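Local coordinates for tube-forming protein in Mycobacterial Envelpe, TiME (Mycolicibacterium smegmatis, PDB 7CU9) that probably forms a tube across the mycobacterial outer envelope and is thought to serve in protein secretion, at residues 84-89 / 182-187; 55-60 / 160-165. All blocks are in the same frame, centred on the assembly; numbering follows the deposited sequence.

Contact 1. Residues 84-89 / 182-187; sequences QAVGVF and GAMQNT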
loop_
_atom_site.group_PDB
_atom_site.type_symbol
_atom_site.label_atom_id
_atom_site.label_comp_id
_atom_site.label_asym_id
_atom_site.label_seq_id
_atom_site.Cartn_x
_atom_site.Cartn_y
_atom_site.Cartn_z
ATOM N N GLN B 84 13.244 -5.843 8.287
ATOM C CA GLN B 84 13.633 -7.235 7.969
ATOM C C GLN B 84 14.702 -7.688 8.960
ATOM O O GLN B 84 15.557 -6.864 9.332
ATOM C CB GLN B 84 14.219 -7.305 6.567
ATOM C CG GLN B 84 13.242 -6.935 5.473
ATOM C CD GLN B 84 13.989 -6.796 4.174
ATOM O OE1 GLN B 84 14.401 -7.779 3.562
ATOM N NE2 GLN B 84 14.219 -5.556 3.771
ATOM N N ALA B 85 14.667 -8.958 9.349
ATOM C CA ALA B 85 15.723 -9.586 10.168
ATOM C C ALA B 85 15.904 -11.017 9.683
ATOM O O ALA B 85 14.895 -11.709 9.492
ATOM C CB ALA B 85 15.372 -9.535 11.633
ATOM N N VAL B 86 17.146 -11.427 9.465
ATOM C CA VAL B 86 17.472 -12.801 8.999
ATOM C C VAL B 86 18.580 -13.336 9.894
ATOM O O VAL B 86 19.642 -12.699 9.979
ATOM C CB VAL B 86 17.883 -12.835 7.518
ATOM C CG1 VAL B 86 18.190 -14.253 7.067
ATOM C CG2 VAL B 86 16.821 -12.208 6.628
ATOM N N GLY B 87 18.330 -14.480 10.518
ATOM C CA GLY B 87 19.320 -15.204 11.327
ATOM C C GLY B 87 19.583 -16.572 10.744
ATOM O O GLY B 87 18.618 -17.321 10.512
ATOM N N VAL B 88 20.851 -16.905 10.519
ATOM C CA VAL B 88 21.264 -18.271 10.099
ATOM C C VAL B 88 21.872 -18.952 11.317
ATOM O O VAL B 88 22.803 -18.380 11.918
ATOM C CB VAL B 88 22.248 -18.251 8.921
ATOM C CG1 VAL B 88 22.675 -19.661 8.537
ATOM C CG2 VAL B 88 21.675 -17.508 7.727
ATOM N N PHE B 89 21.353 -20.120 11.666
ATOM C CA PHE B 89 21.818 -20.916 12.822
ATOM C C PHE B 89 22.644 -22.102 12.331
ATOM O O PHE B 89 22.483 -22.537 11.190
ATOM C CB PHE B 89 20.620 -21.349 13.661
ATOM C CG PHE B 89 19.905 -20.182 14.291
ATOM C CD1 PHE B 89 18.972 -19.455 13.569
ATOM C CD2 PHE B 89 20.196 -19.785 15.588
ATOM C CE1 PHE B 89 18.325 -18.372 14.142
ATOM C CE2 PHE B 89 19.550 -18.700 16.161
ATOM C CZ PHE B 89 18.613 -17.997 15.438
ATOM N N GLY B 182 8.553 -13.781 1.061
ATOM C CA GLY B 182 8.810 -14.657 -0.098
ATOM C C GLY B 182 10.121 -14.302 -0.780
ATOM O O GLY B 182 10.923 -15.211 -1.065
ATOM N N ALA B 183 10.356 -13.014 -1.028
ATOM C CA ALA B 183 11.572 -12.507 -1.702
ATOM C C ALA B 183 12.805 -12.849 -0.860
ATOM O O ALA B 183 13.831 -13.258 -1.430
ATOM C CB ALA B 183 11.457 -11.022 -1.942
ATOM N N MET B 184 12.705 -12.699 0.459
ATOM C CA MET B 184 13.817 -13.017 1.395
ATOM C C MET B 184 14.108 -14.519 1.315
ATOM O O MET B 184 15.288 -14.896 1.162
ATOM C CB MET B 184 13.448 -12.619 2.826
ATOM C CG MET B 184 13.243 -11.122 2.989
ATOM S SD MET B 184 12.351 -10.700 4.494
ATOM C CE MET B 184 13.643 -10.978 5.701
ATOM N N GLN B 185 13.071 -15.349 1.375
ATOM C CA GLN B 185 13.243 -16.825 1.363
ATOM C C GLN B 185 13.870 -17.256 0.032
ATOM O O GLN B 185 14.669 -18.213 0.035
ATOM C CB GLN B 185 11.916 -17.539 1.601
ATOM C CG GLN B 185 12.071 -19.052 1.561
ATOM C CD GLN B 185 10.852 -19.804 2.030
ATOM O OE1 GLN B 185 9.985 -19.266 2.711
ATOM N NE2 GLN B 185 10.802 -21.085 1.695
ATOM N N ASN B 186 13.537 -16.574 -1.067
ATOM C CA ASN B 186 14.013 -16.944 -2.430
ATOM C C ASN B 186 15.540 -16.826 -2.534
ATOM O O ASN B 186 16.093 -17.413 -3.478
ATOM C CB ASN B 186 13.315 -16.122 -3.518
ATOM C CG ASN B 186 11.870 -16.521 -3.730
ATOM O OD1 ASN B 186 11.449 -17.602 -3.325
ATOM N ND2 ASN B 186 11.102 -15.658 -4.377
ATOM N N THR B 187 16.210 -16.123 -1.613
ATOM C CA THR B 187 17.686 -15.915 -1.629
ATOM C C THR B 187 18.432 -16.967 -0.792
ATOM O O THR B 187 19.673 -16.928 -0.797
ATOM C CB THR B 187 18.067 -14.538 -1.074
ATOM O OG1 THR B 187 17.874 -14.565 0.341
ATOM C CG2 THR B 187 17.279 -13.404 -1.693
#
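M184 reaches from helix 174-185 onto strand 77-89, where Q84 and V86 receive it; this is helix-on-sheet packing in the PknH-like extracellular domain, whose core is an antiparallel sheet with helices on both faces. The backbones stay well apart, the nearest CA atoms, those of V86 and M184, being 8.4 Å from each other, so the side chain of M184 spans the gap. M184 supplies more than half of the 148 Å² buried here. The bend at chi3 (74°) points its methyl at the strand. CE thereby comes to rest 3.5 Å from V86 CG2 and 3.8 Å from Q84 CB, touching two residues whose CB atoms project from the same side of the strand. The V86 branch that meets it is the one anti to the carbonyl carbon, and the two side chains run past each other in opposite directions.

Q84 makes the second half of the seat. Beyond CG its chain lies obliquely across the methionine, with CG 4.0 Å from M184 SD. Its amide oxygen OE1 sits 3.6 Å from M184 CG, a van der Waals contact; the same oxygen accepts a hydrogen bond from M13 N in the segment after helix 8-11. V12 and V8 also touch Q84 and V86 respectively, and A165 of strand 161-169 adjoins M184, which places the thioether in a buried setting.

On the backbone side of the same methionine, M184 O accepts two bonds from T187: one from its backbone N, and a shorter one from OG1, which lies 2.7 Å from M184 O in the carbonyl plane.

Contact 2. Residues 55-60 / 160-165; sequences PEVFND and NVLLQA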
loop_
_atom_site.group_PDB
_atom_site.type_symbol
_atom_site.label_atom_id
_atom_site.label_comp_id
_atom_site.label_asym_id
_atom_site.label_seq_id
_atom_site.Cartn_x
_atom_site.Cartn_y
_atom_site.Cartn_z
ATOM N N PRO B 55 17.250 -9.352 20.389
ATOM C CA PRO B 55 18.302 -10.165 21.000
ATOM C C PRO B 55 17.808 -11.442 21.694
ATOM O O PRO B 55 18.436 -12.472 21.536
ATOM C CB PRO B 55 18.923 -9.201 22.026
ATOM C CG PRO B 55 18.675 -7.835 21.442
ATOM C CD PRO B 55 17.302 -7.947 20.820
ATOM N N GLU B 56 16.696 -11.391 22.433
ATOM C CA GLU B 56 16.270 -12.576 23.223
ATOM C C GLU B 56 15.820 -13.680 22.259
ATOM O O GLU B 56 15.886 -14.855 22.629
ATOM C CB GLU B 56 15.228 -12.203 24.279
ATOM C CG GLU B 56 13.805 -12.081 23.784
ATOM C CD GLU B 56 12.831 -12.006 24.947
ATOM O OE1 GLU B 56 12.898 -11.010 25.698
ATOM O OE2 GLU B 56 12.061 -12.962 25.139
ATOM N N VAL B 57 15.401 -13.308 21.053
ATOM C CA VAL B 57 15.003 -14.284 20.002
ATOM C C VAL B 57 16.258 -14.840 19.317
ATOM O O VAL B 57 16.402 -16.065 19.289
ATOM C CB VAL B 57 14.025 -13.648 19.000
ATOM C CG1 VAL B 57 13.792 -14.543 17.796
ATOM C CG2 VAL B 57 12.707 -13.303 19.685
ATOM N N PHE B 58 17.127 -13.979 18.785
ATOM C CA PHE B 58 18.199 -14.393 17.838
ATOM C C PHE B 58 19.500 -14.755 18.554
ATOM O O PHE B 58 20.139 -15.724 18.125
ATOM C CB PHE B 58 18.460 -13.309 16.797
ATOM C CG PHE B 58 17.430 -13.296 15.704
ATOM C CD1 PHE B 58 17.543 -14.146 14.616
ATOM C CD2 PHE B 58 16.326 -12.463 15.782
ATOM C CE1 PHE B 58 16.592 -14.136 13.609
ATOM C CE2 PHE B 58 15.371 -12.463 14.779
ATOM C CZ PHE B 58 15.512 -13.289 13.689
ATOM N N ASN B 59 19.908 -14.002 19.573
ATOM C CA ASN B 59 21.220 -14.251 20.226
ATOM C C ASN B 59 21.202 -15.647 20.842
ATOM O O ASN B 59 20.241 -16.003 21.552
ATOM C CB ASN B 59 21.597 -13.154 21.218
ATOM C CG ASN B 59 22.105 -11.910 20.523
ATOM O OD1 ASN B 59 22.741 -11.992 19.470
ATOM N ND2 ASN B 59 21.867 -10.755 21.117
ATOM N N ASP B 60 22.242 -16.426 20.562
ATOM C CA ASP B 60 22.251 -17.876 20.845
ATOM C C ASP B 60 23.646 -18.404 20.559
ATOM O O ASP B 60 24.302 -17.905 19.652
ATOM C CB ASP B 60 21.236 -18.597 19.958
ATOM C CG ASP B 60 20.991 -20.030 20.376
ATOM O OD1 ASP B 60 20.371 -20.226 21.442
ATOM O OD2 ASP B 60 21.430 -20.936 19.646
ATOM N N ASN B 160 17.522 -23.991 8.735
ATOM C CA ASN B 160 18.334 -23.416 9.833
ATOM C C ASN B 160 18.227 -21.888 9.859
ATOM O O ASN B 160 19.075 -21.251 10.498
ATOM C CB ASN B 160 19.795 -23.837 9.689
ATOM C CG ASN B 160 20.418 -23.328 8.406
ATOM O OD1 ASN B 160 19.741 -23.199 7.381
ATOM N ND2 ASN B 160 21.710 -23.061 8.441
ATOM N N VAL B 161 17.209 -21.317 9.217
ATOM C CA VAL B 161 17.049 -19.841 9.138
ATOM C C VAL B 161 15.771 -19.435 9.870
ATOM O O VAL B 161 14.731 -20.086 9.679
ATOM C CB VAL B 161 17.042 -19.366 7.676
ATOM C CG1 VAL B 161 16.741 -17.876 7.575
ATOM C CG2 VAL B 161 18.354 -19.706 6.979
ATOM N N LEU B 162 15.859 -18.380 10.671
ATOM C CA LEU B 162 14.667 -17.650 11.156
ATOM C C LEU B 162 14.656 -16.296 10.459
ATOM O O LEU B 162 15.648 -15.537 10.575
ATOM C CB LEU B 162 14.697 -17.495 12.677
ATOM C CG LEU B 162 13.429 -16.884 13.276
ATOM C CD1 LEU B 162 12.237 -17.809 13.090
ATOM C CD2 LEU B 162 13.613 -16.539 14.741
ATOM N N LEU B 163 13.583 -16.002 9.734
ATOM C CA LEU B 163 13.437 -14.663 9.126
ATOM C C LEU B 163 12.177 -13.995 9.667
ATOM O O LEU B 163 11.199 -14.680 10.035
ATOM C CB LEU B 163 13.479 -14.764 7.601
ATOM C CG LEU B 163 12.285 -15.423 6.923
ATOM C CD1 LEU B 163 11.190 -14.407 6.640
ATOM C CD2 LEU B 163 12.700 -16.104 5.623
ATOM N N GLN B 164 12.238 -12.677 9.755
ATOM C CA GLN B 164 11.099 -11.854 10.200
ATOM C C GLN B 164 10.992 -10.672 9.251
ATOM O O GLN B 164 12.027 -10.155 8.803
ATOM C CB GLN B 164 11.288 -11.399 11.643
ATOM C CG GLN B 164 11.318 -12.542 12.645
ATOM C CD GLN B 164 11.331 -11.986 14.045
ATOM O OE1 GLN B 164 12.284 -11.326 14.451
ATOM N NE2 GLN B 164 10.252 -12.211 14.780
ATOM N N ALA B 165 9.765 -10.266 8.962
ATOM C CA ALA B 165 9.493 -9.040 8.192
ATOM C C ALA B 165 8.289 -8.342 8.804
ATOM O O ALA B 165 7.411 -9.012 9.369
ATOM C CB ALA B 165 9.283 -9.364 6.741
#
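The phenyl ring of F58, on the short helix 55-58, rests on L162 and Q164 of strand 161-169, and a methyl of V57 rests on L162, packing this helix over a face of the antiparallel sheet of the PknH-like domain. Apolar contacts come first. V57 CG1, the branch anti to the backbone N (chi1 170°), meets L162 CD2 at 3.7 Å, the two side chains crossing at about a right angle. That same leucine methyl lies 3.9 Å from F58 CZ, so it touches both helix residues. V102, A98 and Y99 of helix 92-103 close around this group, and F66 makes an edge-to-face pair with the F58 ring.

Polar atoms meet the ring rim. L162 O is 3.5 Å from F58 CE1, and Q164 OE1 approaches the other meta carbon, CE2; both oxygens lie near the ring plane, where the aromatic C-H groups point. The Q164 amide is turned 57° from that plane. It is held from outside the pair: T155 OG1 takes NE2, while G53 N, just ahead of the helix, donates to OE1, the oxygen that sits 3.3 Å from F58 CE2.

How the contacts relate
Contacts 1 and 2 use neighbouring antiparallel strands of one sheet, their centres 10 Å apart, and pack its opposite faces: helix 174-185 lies against one, helix 55-58 against the other. Side-chain direction is the evidence: V161 and L163 turn away from helix 55-58, and L163 and A165 touch helix 174-185, whereas L162 and Q164 face helix 55-58. Main-chain pairing joins the two strands, with F89 N 2.8 Å from N160 O and Q164 N 2.8 Å from A85 O, both probable hydrogen bonds. F89 also links them directly, its side chain touching F58 and L162 on the contact 2 face.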